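Local structure of saframycin Mx1 synthetase B (Legionella pneumophila subsp. pneumophila, 3KXW) at residues E499-V504 with T575-K580; T503-V508 with K568-V573; H484-C489 with D519-E524; F475-S480 with F526-E531. The protein belongs to the ANL clan of AMP-binding enzymes and holds 5'-O-[(S)-(dodecanoyloxy)(hydroxy)phosphoryl]adenosine in a pocket in this model. All blocks are in the same frame, centred on the assembly; numbering follows the deposited sequence.

Contact 1. Residues E499-V504 with T575-K580; sequences EYKLTV and TWQLNK
The backbones carrying K501 and N579 do not pair directly. Strand 499-508 and strand 574-577 belong to a mixed four-stranded sheet in the C-terminal part of this ANL-clan enzyme, and strand 539-544 runs between them, parallel to the first and antiparallel to the second. At the far end of 575-577 the chain breaks into a type I beta turn from Q577 to K580, closed by the bond from K580 N to Q577 O at 3.2 Å. This turn brings N579 round to face K501.

The lysine does the reaching. Its chain leaves with CG beside the backbone N (chi1 -51°), then bends at chi3 and again at chi4 (82° and 52°), which curls the ammonium group toward the turn, the chain touching T539 of the middle strand. On the way K501 CE passes 3.9 Å from Q577 OE1, an oxygen already hydrogen-bonded to T539 OG1. The two side chains cross at about a right angle.

Charges lie close by: E499 OE2 has a salt bridge with R302, and K276 NZ bonds both Q577 O and K580 O of the turn.

A water links the two segments. It accepts from K501 NZ at 3.0 Å and from the backbone N579 N at 3.1 Å, so the lysine tip is tied to the main chain of the turn.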
# COMPACT_ATOMS: atom_id res chain seq x y z
N GLU A 499 -20.26 -2.24 2.63
CA GLU A 499 -19.04 -2.06 1.84
C GLU A 499 -19.14 -0.92 0.84
O GLU A 499 -20.23 -0.52 0.41
CB GLU A 499 -18.72 -3.34 1.07
CG GLU A 499 -19.12 -4.57 1.83
CD GLU A 499 -18.50 -5.82 1.28
OE1 GLU A 499 -18.63 -6.07 0.05
OE2 GLU A 499 -17.87 -6.55 2.08
N TYR A 500 -17.98 -0.38 0.46
CA TYR A 500 -17.95 0.62 -0.59
C TYR A 500 -17.33 0.02 -1.85
O TYR A 500 -16.38 -0.73 -1.76
CB TYR A 500 -17.16 1.85 -0.15
CG TYR A 500 -17.86 2.67 0.91
CD1 TYR A 500 -18.71 3.72 0.56
CD2 TYR A 500 -17.68 2.39 2.26
CE1 TYR A 500 -19.35 4.48 1.53
CE2 TYR A 500 -18.33 3.13 3.23
CZ TYR A 500 -19.15 4.17 2.87
OH TYR A 500 -19.78 4.91 3.84
N LYS A 501 -17.88 0.36 -3.01
CA LYS A 501 -17.39 -0.22 -4.27
C LYS A 501 -17.16 0.88 -5.29
O LYS A 501 -18.09 1.55 -5.69
CB LYS A 501 -18.38 -1.24 -4.82
CG LYS A 501 -18.84 -2.31 -3.81
CD LYS A 501 -19.71 -3.40 -4.45
CE LYS A 501 -18.86 -4.46 -5.13
NZ LYS A 501 -17.82 -5.01 -4.20
N LEU A 502 -15.91 1.07 -5.69
CA LEU A 502 -15.60 1.96 -6.79
C LEU A 502 -16.17 1.35 -8.06
O LEU A 502 -15.87 0.20 -8.39
CB LEU A 502 -14.10 2.14 -6.91
CG LEU A 502 -13.60 2.91 -8.11
CD1 LEU A 502 -14.31 4.28 -8.26
CD2 LEU A 502 -12.06 3.06 -8.05
N THR A 503 -16.95 2.13 -8.78
CA THR A 503 -17.70 1.60 -9.92
C THR A 503 -17.40 2.41 -11.15
O THR A 503 -17.43 3.62 -11.10
CB THR A 503 -19.20 1.67 -9.64
OG1 THR A 503 -19.47 0.99 -8.40
CG2 THR A 503 -20.03 1.03 -10.76
N VAL A 504 -17.10 1.75 -12.27
CA VAL A 504 -16.82 2.47 -13.50
C VAL A 504 -17.83 2.01 -14.53
O VAL A 504 -18.03 0.82 -14.70
CB VAL A 504 -15.40 2.17 -14.02
CG1 VAL A 504 -15.22 2.71 -15.45
CG2 VAL A 504 -14.33 2.73 -13.05
N THR A 575 -21.46 -6.83 -17.14
CA THR A 575 -21.01 -6.33 -15.84
C THR A 575 -19.85 -7.19 -15.41
O THR A 575 -19.83 -8.39 -15.68
CB THR A 575 -22.14 -6.41 -14.79
OG1 THR A 575 -23.23 -5.57 -15.21
CG2 THR A 575 -21.68 -5.92 -13.41
N TRP A 576 -18.87 -6.58 -14.75
CA TRP A 576 -17.75 -7.33 -14.17
C TRP A 576 -17.73 -6.98 -12.69
O TRP A 576 -17.85 -5.81 -12.33
CB TRP A 576 -16.46 -6.85 -14.86
CG TRP A 576 -15.14 -7.38 -14.36
CD1 TRP A 576 -14.45 -8.46 -14.84
CD2 TRP A 576 -14.30 -6.79 -13.35
NE1 TRP A 576 -13.25 -8.59 -14.18
CE2 TRP A 576 -13.13 -7.58 -13.26
CE3 TRP A 576 -14.42 -5.67 -12.52
CZ2 TRP A 576 -12.10 -7.29 -12.35
CZ3 TRP A 576 -13.40 -5.39 -11.61
CH2 TRP A 576 -12.26 -6.20 -11.54
N GLN A 577 -17.61 -8.00 -11.84
CA GLN A 577 -17.54 -7.79 -10.39
C GLN A 577 -16.31 -8.49 -9.83
O GLN A 577 -16.23 -9.73 -9.84
CB GLN A 577 -18.80 -8.34 -9.70
CG GLN A 577 -20.10 -7.64 -10.08
CD GLN A 577 -20.32 -6.34 -9.32
OE1 GLN A 577 -19.37 -5.73 -8.83
NE2 GLN A 577 -21.57 -5.90 -9.22
N LEU A 578 -15.36 -7.71 -9.34
CA LEU A 578 -14.09 -8.26 -8.84
C LEU A 578 -14.28 -9.40 -7.85
O LEU A 578 -13.58 -10.42 -7.91
CB LEU A 578 -13.26 -7.15 -8.20
CG LEU A 578 -12.00 -7.58 -7.44
CD1 LEU A 578 -11.08 -8.37 -8.34
CD2 LEU A 578 -11.29 -6.35 -6.90
N ASN A 579 -15.22 -9.24 -6.93
CA ASN A 579 -15.29 -10.18 -5.81
C ASN A 579 -16.29 -11.30 -6.00
O ASN A 579 -16.54 -12.08 -5.08
CB ASN A 579 -15.47 -9.45 -4.46
CG ASN A 579 -16.78 -8.75 -4.35
OD1 ASN A 579 -17.72 -9.00 -5.11
ND2 ASN A 579 -16.87 -7.87 -3.37
N LYS A 580 -16.83 -11.39 -7.21
CA LYS A 580 -17.79 -12.44 -7.55
C LYS A 580 -17.17 -13.48 -8.48
O LYS A 580 -16.36 -13.16 -9.34
CB LYS A 580 -19.05 -11.86 -8.21
CG LYS A 580 -20.16 -11.55 -7.24
CD LYS A 580 -21.48 -12.09 -7.79
CE LYS A 580 -21.58 -11.85 -9.30
NZ LYS A 580 -22.86 -12.38 -9.87
O HOH W 1 -16.62 -6.47 -6.56

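Contact 2. Residues T503-V508 with K568-V573; sequences TVMCEV and KTLPIV
M505 and L570 meet tip to tip where strand 499-508 of the mixed C-terminal sheet faces the loop between helix 554-567 and strand 574-577. The touching backbone parts run 57° apart, and side chains alone bridge the space.

M505 is built as selenomethionine, and its chain can be followed outward. CB lies 6.6 Å from L570 CD2, still too far to touch. With CG anti to the backbone N (chi1 -173°) and the next torsion extended as well, the chain runs straight out from the strand, and CG comes within 5.4 Å of the same methyl. SE makes the contact, at 3.8 Å from L570 CD2. The bend at chi3 then turns CE aside, leaving it 4.4 Å from that carbon. The M505 side chain also touches V541 of the neighbouring strand, C561 and L565 of helix 554-567, and M548, which places it between the sheet and that helix. L570 answers with CD2, while H564 of the same helix lies against its side chain.

Further along, the backbones are nearest at V508 and V573, 8.5 Å between CA atoms. There one methyl from each valine closes the contact, V508 CG2 to V573 CG2 at 4.3 Å.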
# COMPACT_ATOMS: atom_id res chain seq x y z
N THR A 503 -16.95 2.13 -8.78
CA THR A 503 -17.70 1.60 -9.92
C THR A 503 -17.40 2.41 -11.15
O THR A 503 -17.43 3.62 -11.10
CB THR A 503 -19.20 1.67 -9.64
OG1 THR A 503 -19.47 0.99 -8.40
CG2 THR A 503 -20.03 1.03 -10.76
N VAL A 504 -17.10 1.75 -12.27
CA VAL A 504 -16.82 2.47 -13.50
C VAL A 504 -17.83 2.01 -14.53
O VAL A 504 -18.03 0.82 -14.70
CB VAL A 504 -15.40 2.17 -14.02
CG1 VAL A 504 -15.22 2.71 -15.45
CG2 VAL A 504 -14.33 2.73 -13.05
N MSE A 505 -18.50 2.95 -15.20
CA MSE A 505 -19.43 2.58 -16.26
C MSE A 505 -18.97 3.19 -17.59
O MSE A 505 -18.64 4.37 -17.64
CB MSE A 505 -20.84 3.09 -15.95
CG MSE A 505 -21.91 2.61 -16.91
SE MSE A 505 -23.69 3.22 -16.31
CE MSE A 505 -23.86 2.08 -14.72
N CYS A 506 -18.95 2.39 -18.65
CA CYS A 506 -18.46 2.86 -19.95
C CYS A 506 -19.44 2.51 -21.04
O CYS A 506 -19.93 1.39 -21.09
CB CYS A 506 -17.13 2.17 -20.32
SG CYS A 506 -15.83 2.40 -19.15
N GLU A 507 -19.73 3.46 -21.92
CA GLU A 507 -20.39 3.12 -23.18
C GLU A 507 -19.35 2.40 -24.05
O GLU A 507 -18.17 2.75 -24.01
CB GLU A 507 -20.82 4.38 -23.91
CG GLU A 507 -21.83 5.23 -23.16
CD GLU A 507 -22.19 6.50 -23.95
OE1 GLU A 507 -21.38 6.95 -24.78
OE2 GLU A 507 -23.30 7.03 -23.72
N VAL A 508 -19.78 1.39 -24.81
CA VAL A 508 -18.88 0.75 -25.75
C VAL A 508 -19.41 1.01 -27.15
O VAL A 508 -20.62 0.95 -27.38
CB VAL A 508 -18.73 -0.78 -25.49
CG1 VAL A 508 -18.06 -1.03 -24.13
CG2 VAL A 508 -20.06 -1.45 -25.52
N LYS A 568 -32.00 -0.04 -12.05
CA LYS A 568 -31.97 -1.28 -12.83
C LYS A 568 -32.78 -1.10 -14.11
O LYS A 568 -33.39 -2.05 -14.62
CB LYS A 568 -32.48 -2.48 -12.01
N THR A 569 -32.76 0.12 -14.63
CA THR A 569 -33.48 0.48 -15.85
C THR A 569 -32.63 0.39 -17.12
O THR A 569 -33.10 -0.09 -18.16
CB THR A 569 -34.03 1.92 -15.76
OG1 THR A 569 -34.28 2.42 -17.08
CG2 THR A 569 -33.02 2.81 -15.10
N LEU A 570 -31.40 0.86 -17.06
CA LEU A 570 -30.62 1.02 -18.29
C LEU A 570 -30.19 -0.27 -18.99
O LEU A 570 -30.05 -1.34 -18.38
CB LEU A 570 -29.46 2.01 -18.11
CG LEU A 570 -28.42 1.88 -17.01
CD1 LEU A 570 -27.95 0.46 -16.86
CD2 LEU A 570 -27.28 2.79 -17.40
N PRO A 571 -29.99 -0.18 -20.31
CA PRO A 571 -29.58 -1.36 -21.06
C PRO A 571 -28.16 -1.70 -20.65
O PRO A 571 -27.32 -0.80 -20.68
CB PRO A 571 -29.60 -0.89 -22.52
CG PRO A 571 -30.22 0.48 -22.52
CD PRO A 571 -30.02 1.03 -21.15
N ILE A 572 -27.90 -2.94 -20.27
CA ILE A 572 -26.56 -3.32 -19.86
C ILE A 572 -25.97 -4.36 -20.82
O ILE A 572 -26.61 -5.37 -21.10
CB ILE A 572 -26.54 -3.87 -18.42
CG1 ILE A 572 -26.77 -2.75 -17.41
CG2 ILE A 572 -25.22 -4.56 -18.12
CD1 ILE A 572 -26.58 -3.17 -15.95
N VAL A 573 -24.77 -4.09 -21.31
CA VAL A 573 -24.08 -5.01 -22.20
C VAL A 573 -23.40 -6.10 -21.38
O VAL A 573 -23.49 -7.29 -21.69
CB VAL A 573 -23.02 -4.29 -23.04
CG1 VAL A 573 -22.14 -5.30 -23.79
CG2 VAL A 573 -23.68 -3.29 -23.99

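Contact 3. Residues H484-C489 with D519-E524; sequences HVLGKC and DNLFNE
L521 projects from helix 515-533 onto L486 and V485, at the start of the edge strand 486-496: this is helix-on-sheet packing in the mixed alpha/beta C-terminal part of the enzyme.

The interaction across the contact is apolar throughout. L486 CD2 sits before the fork of L521, 4.0 Å from its CD2 and 4.4 Å from its CD1, the two leucines meeting at a slant. L521 has CG anti to the backbone N (chi1 174°), which carries the fork well out from the helix, while CG of L486 lies beside its own N, and the outer part of this side chain swings round toward the helix. Around the pair, L542 and M513 also pack on L521, and C506, V508 and M478 on L486, so both leucines are buried.

Hydrogen bonding serves each partner separately. On the strand side, G487 N bonds the main-chain oxygen E507 O, and K488 N the side-chain oxygen E507 OE1. The helix keeps its own ladder, N523 N to D519 O at 3.0 Å and E524 N to N520 O at 2.9 Å.

At the outer margin, in the 3-10 turn that precedes the strand, V485 CG2 lies 4.4 Å from L521 CD1.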
# COMPACT_ATOMS: atom_id res chain seq x y z
N HIS A 484 -10.57 4.41 -27.54
CA HIS A 484 -10.88 4.05 -28.92
C HIS A 484 -12.00 3.01 -29.12
O HIS A 484 -12.54 2.89 -30.21
CB HIS A 484 -9.61 3.63 -29.67
CG HIS A 484 -8.66 4.76 -29.93
ND1 HIS A 484 -8.95 5.79 -30.81
CD2 HIS A 484 -7.43 5.02 -29.44
CE1 HIS A 484 -7.93 6.64 -30.84
NE2 HIS A 484 -7.00 6.20 -30.02
N VAL A 485 -12.36 2.27 -28.07
CA VAL A 485 -13.44 1.29 -28.18
C VAL A 485 -14.64 1.72 -27.33
O VAL A 485 -15.62 1.00 -27.22
CB VAL A 485 -12.99 -0.15 -27.76
CG1 VAL A 485 -11.75 -0.58 -28.53
CG2 VAL A 485 -12.74 -0.25 -26.22
N LEU A 486 -14.56 2.92 -26.75
CA LEU A 486 -15.60 3.39 -25.85
C LEU A 486 -16.28 4.65 -26.34
O LEU A 486 -15.79 5.34 -27.25
CB LEU A 486 -15.01 3.73 -24.48
CG LEU A 486 -14.15 2.68 -23.78
CD1 LEU A 486 -13.60 3.25 -22.45
CD2 LEU A 486 -14.96 1.42 -23.59
N GLY A 487 -17.41 4.96 -25.70
CA GLY A 487 -18.04 6.26 -25.84
C GLY A 487 -17.69 7.05 -24.59
O GLY A 487 -16.51 7.21 -24.25
N LYS A 488 -18.73 7.52 -23.91
CA LYS A 488 -18.57 8.22 -22.64
C LYS A 488 -18.41 7.28 -21.44
O LYS A 488 -18.72 6.09 -21.50
CB LYS A 488 -19.74 9.19 -22.42
CG LYS A 488 -19.76 10.36 -23.40
CD LYS A 488 -18.45 11.11 -23.35
CE LYS A 488 -18.57 12.45 -24.03
NZ LYS A 488 -19.15 12.29 -25.39
N CYS A 489 -17.91 7.83 -20.33
CA CYS A 489 -17.71 7.02 -19.14
C CYS A 489 -18.02 7.81 -17.87
O CYS A 489 -18.11 9.04 -17.89
CB CYS A 489 -16.27 6.49 -19.08
SG CYS A 489 -15.01 7.74 -18.63
N ASP A 519 -13.53 -9.26 -21.37
CA ASP A 519 -12.57 -9.61 -20.33
C ASP A 519 -11.29 -8.79 -20.39
O ASP A 519 -10.83 -8.29 -19.36
CB ASP A 519 -12.26 -11.10 -20.36
CG ASP A 519 -13.41 -11.93 -19.80
OD1 ASP A 519 -14.40 -11.33 -19.34
OD2 ASP A 519 -13.33 -13.18 -19.81
N ASN A 520 -10.72 -8.66 -21.59
CA ASN A 520 -9.53 -7.85 -21.81
C ASN A 520 -9.79 -6.41 -21.43
O ASN A 520 -8.99 -5.77 -20.75
CB ASN A 520 -9.12 -7.91 -23.29
CG ASN A 520 -8.45 -9.23 -23.68
OD1 ASN A 520 -7.87 -9.91 -22.83
ND2 ASN A 520 -8.53 -9.59 -24.97
N LEU A 521 -10.94 -5.90 -21.85
CA LEU A 521 -11.31 -4.51 -21.54
C LEU A 521 -11.41 -4.27 -20.03
O LEU A 521 -10.87 -3.29 -19.53
CB LEU A 521 -12.62 -4.12 -22.22
CG LEU A 521 -13.19 -2.74 -21.88
CD1 LEU A 521 -12.14 -1.63 -22.10
CD2 LEU A 521 -14.44 -2.47 -22.69
N PHE A 522 -12.11 -5.16 -19.33
CA PHE A 522 -12.25 -5.09 -17.87
C PHE A 522 -10.88 -5.06 -17.20
O PHE A 522 -10.64 -4.27 -16.30
CB PHE A 522 -13.05 -6.27 -17.30
CG PHE A 522 -14.50 -6.29 -17.70
CD1 PHE A 522 -15.26 -5.13 -17.68
CD2 PHE A 522 -15.11 -7.49 -18.07
CE1 PHE A 522 -16.60 -5.17 -18.06
CE2 PHE A 522 -16.44 -7.54 -18.45
CZ PHE A 522 -17.18 -6.38 -18.46
N ASN A 523 -10.00 -5.95 -17.63
CA ASN A 523 -8.64 -5.98 -17.08
C ASN A 523 -7.84 -4.71 -17.36
O ASN A 523 -7.10 -4.23 -16.51
CB ASN A 523 -7.90 -7.23 -17.56
CG ASN A 523 -8.58 -8.51 -17.11
OD1 ASN A 523 -9.23 -8.53 -16.07
ND2 ASN A 523 -8.45 -9.58 -17.89
N GLU A 524 -8.00 -4.15 -18.56
CA GLU A 524 -7.30 -2.92 -18.94
C GLU A 524 -7.80 -1.76 -18.10
O GLU A 524 -7.02 -0.89 -17.69
CB GLU A 524 -7.51 -2.60 -20.43
CG GLU A 524 -6.68 -3.49 -21.32
CD GLU A 524 -7.14 -3.49 -22.77
OE1 GLU A 524 -8.27 -3.01 -23.06
OE2 GLU A 524 -6.39 -4.00 -23.63

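Contact 4. Residues F475-S480 with F526-E531; sequences FSLMHS and FELVYE
L528 of helix 515-533 plugs in among S476, L477 and S480 of 475-480. The backbones come close, 7.4 Å between the CA atoms of S476 and V529, consistent with the small serines on this face.

The van der Waals contacts centre on one methyl. L528 has CG anti to the backbone N (chi1 179°), which drives its fork straight across at the other helix. L528 CD2 rests 3.7 Å from S476 O and 3.8 Å from L477 CA, so it lies against main chain as much as side chain. L477 CD2 lies 3.9 Å and S480 OG 3.7 Å from L528 CD2, the two leucines crossing at an angle. The second branch, L528 CD1, is met by S480 CB at 4.0 Å.

The serine hydroxyls bond elsewhere. S480 OG donates to L477 O at 3.1 Å, with a C=O...donor angle of 119° and a tilt of 34° from the carbonyl plane, which ties S480 back to the residue three before it; it also has a weak bond with L482 N. S476 OG is bonded to H533 NE2 and N532 ND2, polar ties between the same two helices beside the leucine.

Both helices have further neighbours: L477 and M478 pack on strand 486-496, while F526 and Y530 of helix 515-533 turn to L246 of helix 242-247.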
# COMPACT_ATOMS: atom_id res chain seq x y z
N PHE A 475 -11.07 11.12 -16.62
CA PHE A 475 -10.02 11.71 -17.46
C PHE A 475 -9.04 10.65 -17.96
O PHE A 475 -8.69 10.64 -19.15
CB PHE A 475 -9.25 12.79 -16.70
CG PHE A 475 -8.17 13.45 -17.53
CD1 PHE A 475 -8.45 14.60 -18.25
CD2 PHE A 475 -6.89 12.91 -17.59
CE1 PHE A 475 -7.47 15.21 -19.02
CE2 PHE A 475 -5.90 13.52 -18.36
CZ PHE A 475 -6.20 14.67 -19.08
N SER A 476 -8.58 9.80 -17.04
CA SER A 476 -7.66 8.72 -17.37
C SER A 476 -8.22 7.83 -18.47
O SER A 476 -7.53 7.54 -19.46
CB SER A 476 -7.31 7.89 -16.12
OG SER A 476 -6.40 8.60 -15.27
N LEU A 477 -9.47 7.41 -18.32
CA LEU A 477 -10.12 6.54 -19.30
C LEU A 477 -10.18 7.22 -20.66
O LEU A 477 -9.87 6.62 -21.70
CB LEU A 477 -11.54 6.17 -18.83
CG LEU A 477 -11.60 5.22 -17.63
CD1 LEU A 477 -12.95 5.25 -16.90
CD2 LEU A 477 -11.29 3.82 -18.10
N MSE A 478 -10.57 8.49 -20.64
CA MSE A 478 -10.74 9.22 -21.89
C MSE A 478 -9.41 9.51 -22.56
O MSE A 478 -9.34 9.68 -23.77
CB MSE A 478 -11.54 10.50 -21.64
CG MSE A 478 -12.98 10.21 -21.22
SE MSE A 478 -14.06 9.22 -22.58
CE MSE A 478 -13.64 7.35 -22.11
N HIS A 479 -8.34 9.53 -21.77
CA HIS A 479 -7.02 9.85 -22.32
C HIS A 479 -6.11 8.65 -22.56
O HIS A 479 -4.96 8.79 -22.99
CB HIS A 479 -6.37 10.95 -21.50
CG HIS A 479 -7.12 12.25 -21.57
ND1 HIS A 479 -6.67 13.32 -22.32
CD2 HIS A 479 -8.31 12.62 -21.05
CE1 HIS A 479 -7.54 14.31 -22.22
NE2 HIS A 479 -8.55 13.91 -21.46
N SER A 480 -6.63 7.47 -22.29
CA SER A 480 -5.87 6.25 -22.54
C SER A 480 -6.32 5.69 -23.87
O SER A 480 -7.35 6.12 -24.40
CB SER A 480 -6.17 5.22 -21.46
OG SER A 480 -7.47 4.71 -21.65
N PHE A 526 -9.13 -2.02 -15.04
CA PHE A 526 -8.61 -2.20 -13.70
C PHE A 526 -7.16 -1.74 -13.59
O PHE A 526 -6.79 -0.98 -12.69
CB PHE A 526 -8.78 -3.65 -13.20
CG PHE A 526 -8.46 -3.81 -11.74
CD1 PHE A 526 -9.46 -3.72 -10.78
CD2 PHE A 526 -7.16 -3.99 -11.33
CE1 PHE A 526 -9.15 -3.85 -9.42
CE2 PHE A 526 -6.84 -4.10 -9.98
CZ PHE A 526 -7.84 -4.03 -9.03
N GLU A 527 -6.33 -2.18 -14.53
CA GLU A 527 -4.91 -1.78 -14.54
C GLU A 527 -4.69 -0.27 -14.68
O GLU A 527 -3.87 0.33 -13.98
CB GLU A 527 -4.17 -2.54 -15.64
CG GLU A 527 -2.71 -2.13 -15.79
CD GLU A 527 -2.06 -2.76 -17.03
OE1 GLU A 527 -2.17 -4.00 -17.21
OE2 GLU A 527 -1.48 -2.01 -17.83
N LEU A 528 -5.46 0.36 -15.56
CA LEU A 528 -5.34 1.81 -15.75
C LEU A 528 -5.59 2.60 -14.49
O LEU A 528 -4.82 3.50 -14.15
CB LEU A 528 -6.30 2.28 -16.84
CG LEU A 528 -6.28 3.78 -17.12
CD1 LEU A 528 -4.95 4.19 -17.76
CD2 LEU A 528 -7.43 4.18 -18.02
N VAL A 529 -6.68 2.30 -13.79
CA VAL A 529 -7.04 3.05 -12.60
C VAL A 529 -6.04 2.77 -11.46
O VAL A 529 -5.66 3.66 -10.70
CB VAL A 529 -8.48 2.71 -12.16
CG1 VAL A 529 -8.82 3.41 -10.87
CG2 VAL A 529 -9.46 3.10 -13.29
N TYR A 530 -5.61 1.52 -11.35
CA TYR A 530 -4.61 1.16 -10.35
C TYR A 530 -3.31 1.95 -10.53
O TYR A 530 -2.76 2.50 -9.56
CB TYR A 530 -4.33 -0.33 -10.38
CG TYR A 530 -3.36 -0.76 -9.31
CD1 TYR A 530 -3.80 -1.18 -8.06
CD2 TYR A 530 -1.98 -0.71 -9.54
CE1 TYR A 530 -2.89 -1.57 -7.07
CE2 TYR A 530 -1.07 -1.10 -8.57
CZ TYR A 530 -1.53 -1.53 -7.34
OH TYR A 530 -0.59 -1.91 -6.39
N GLU A 531 -2.84 2.02 -11.77
CA GLU A 531 -1.60 2.73 -12.11
C GLU A 531 -1.68 4.25 -12.00
O GLU A 531 -0.78 4.88 -11.46
CB GLU A 531 -1.14 2.31 -13.51
CG GLU A 531 -0.91 0.81 -13.58
CD GLU A 531 0.56 0.39 -13.62
OE1 GLU A 531 1.14 0.42 -14.74
OE2 GLU A 531 1.13 -0.03 -12.56

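Overall arrangement
Contacts 1 and 2 both start from strand 499-508, and contacts 3 and 4 share helix 515-533. Contact 1, partly buried, is polar and water-mediated; the other three are buried. Of these, contacts 2 and 3 are purely apolar side-chain packing, and in contact 4 a leucine also lies against serines and main chain. Contact 2 joins sheet to loop, contact 3 helix to strand, and contact 4 helix to helix. They interlock: E507 of contact 2 bonds K488 of contact 3, W576 of contact 1 stacks on F522 of contact 3, and V504, common to contacts 1 and 2, packs on L477 of contact 4. Contacts 3 and 4 lie closest, about 10 Å between centres, with M478 touching L486.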